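Local atomic coordinates of malic enzyme (Entamoeba histolytica, PDB entry 3NV9), a protein that probably catalyses the oxidative decarboxylation of malate to pyruvate with NAD or NADP as acceptor, working as an entangled dimer. Residues 466-469 / 470-474. Numbering follows the deposited sequence.
Sequences VDFP and QETLN
P469 meets T472 and L473 at the start of the C-terminal helix 470-485, with P469 in the N-cap position. This is a local helix start without a side-chain cap, since proline has no polar side-chain atom. P469 O is the first backbone acceptor of the helix. P469 O accepts a hydrogen bond from T472 N at 3.0 Å, and that donor lies well above the carbonyl plane, with a C=O...N angle of 116°. P469 O also takes a weak bond from L473 N at 3.4 Å. One acceptor thus serves two amides, the second of them weakly. The next one, N474 N, bonds to Q470 O at 3.0 Å, the regular i to i+4 pattern. Q470 NE2 donates to L4 O. A sulfate lies close to this side chain.

Beside the helix start the packing is apolar. F468 CG lies anti to the backbone N (chi1 -172°), which brings the ring alongside T472 and L473. F468 also packs edge-to-face with F42 of helix 21-43 and with W60 of the second subunit. L473 packs on that same W60. L473 CD2 lies 3.7 Å from F468 CE2. The side chains of F468 and T472 cross at about a right angle, and T472 CG2 meets the ring obliquely, 3.6 Å from F468 CZ.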
loop_
_atom_site.group_PDB
_atom_site.type_symbol
_atom_site.label_atom_id
_atom_site.label_comp_id
_atom_site.label_asym_id
_atom_site.label_seq_id
_atom_site.Cartn_x
_atom_site.Cartn_y
_atom_site.Cartn_z
ATOM N N VAL A 466 -3.710 19.720 -8.945
ATOM C CA VAL A 466 -3.891 20.718 -9.994
ATOM C C VAL A 466 -5.282 20.519 -10.621
ATOM O O VAL A 466 -5.721 19.357 -10.737
ATOM C CB VAL A 466 -2.791 20.473 -11.099
ATOM C CG1 VAL A 466 -3.096 21.194 -12.397
ATOM C CG2 VAL A 466 -1.425 20.889 -10.607
ATOM N N ASP A 467 -5.953 21.603 -11.055
ATOM C CA ASP A 467 -7.224 21.459 -11.779
ATOM C C ASP A 467 -6.924 20.807 -13.088
ATOM O O ASP A 467 -5.856 21.031 -13.657
ATOM C CB ASP A 467 -7.891 22.810 -12.080
ATOM C CG ASP A 467 -8.196 23.627 -10.812
ATOM O OD1 ASP A 467 -8.702 23.052 -9.807
ATOM O OD2 ASP A 467 -7.973 24.857 -10.847
ATOM N N PHE A 468 -7.857 19.986 -13.573
ATOM C CA PHE A 468 -7.686 19.304 -14.840
ATOM C C PHE A 468 -7.921 20.271 -15.989
ATOM O O PHE A 468 -8.848 21.049 -15.923
ATOM C CB PHE A 468 -8.660 18.181 -14.921
ATOM C CG PHE A 468 -8.449 17.294 -16.101
ATOM C CD1 PHE A 468 -7.496 16.291 -16.060
ATOM C CD2 PHE A 468 -9.243 17.427 -17.232
ATOM C CE1 PHE A 468 -7.290 15.464 -17.134
ATOM C CE2 PHE A 468 -9.045 16.586 -18.340
ATOM C CZ PHE A 468 -8.044 15.595 -18.275
ATOM N N PRO A 469 -7.094 20.210 -17.058
ATOM C CA PRO A 469 -7.231 21.256 -18.094
ATOM C C PRO A 469 -8.588 21.222 -18.803
ATOM O O PRO A 469 -9.017 20.164 -19.257
ATOM C CB PRO A 469 -6.064 20.930 -19.066
ATOM C CG PRO A 469 -5.028 20.215 -18.138
ATOM C CD PRO A 469 -5.959 19.324 -17.357
ATOM N N GLN A 470 -9.264 22.365 -18.843
ATOM C CA GLN A 470 -10.477 22.529 -19.616
ATOM C C GLN A 470 -10.278 22.106 -21.083
ATOM O O GLN A 470 -11.157 21.462 -21.660
ATOM C CB GLN A 470 -10.985 23.981 -19.563
ATOM C CG GLN A 470 -12.269 24.129 -20.351
ATOM C CD GLN A 470 -13.438 23.488 -19.630
ATOM O OE1 GLN A 470 -13.585 23.649 -18.419
ATOM N NE2 GLN A 470 -14.280 22.747 -20.375
ATOM N N GLU A 471 -9.121 22.429 -21.667
ATOM C CA GLU A 471 -8.831 22.085 -23.056
ATOM C C GLU A 471 -8.960 20.546 -23.270
ATOM O O GLU A 471 -9.333 20.059 -24.343
ATOM C CB GLU A 471 -7.416 22.634 -23.428
ATOM C CG GLU A 471 -6.866 22.340 -24.831
ATOM C CD GLU A 471 -5.825 23.412 -25.382
ATOM O OE1 GLU A 471 -4.839 23.029 -26.080
ATOM O OE2 GLU A 471 -6.011 24.641 -25.162
ATOM N N THR A 472 -8.672 19.768 -22.240
ATOM C CA THR A 472 -8.638 18.337 -22.456
ATOM C C THR A 472 -10.035 17.792 -22.356
ATOM O O THR A 472 -10.388 16.838 -23.045
ATOM C CB THR A 472 -7.624 17.626 -21.508
ATOM O OG1 THR A 472 -6.324 18.198 -21.727
ATOM C CG2 THR A 472 -7.577 16.064 -21.777
ATOM N N LEU A 473 -10.839 18.443 -21.530
ATOM C CA LEU A 473 -12.263 18.121 -21.433
ATOM C C LEU A 473 -12.911 18.299 -22.797
ATOM O O LEU A 473 -13.616 17.426 -23.282
ATOM C CB LEU A 473 -12.973 19.015 -20.378
ATOM C CG LEU A 473 -12.657 18.718 -18.897
ATOM C CD1 LEU A 473 -13.592 19.461 -17.928
ATOM C CD2 LEU A 473 -12.717 17.177 -18.609
ATOM N N ASN A 474 -12.635 19.448 -23.406
ATOM C CA ASN A 474 -13.227 19.841 -24.678
ATOM C C ASN A 474 -12.786 18.851 -25.722
ATOM O O ASN A 474 -13.590 18.461 -26.515
ATOM C CB ASN A 474 -12.760 21.236 -25.078
ATOM C CG ASN A 474 -13.248 22.341 -24.142
ATOM O OD1 ASN A 474 -12.713 23.444 -24.180
ATOM N ND2 ASN A 474 -14.272 22.088 -23.355
#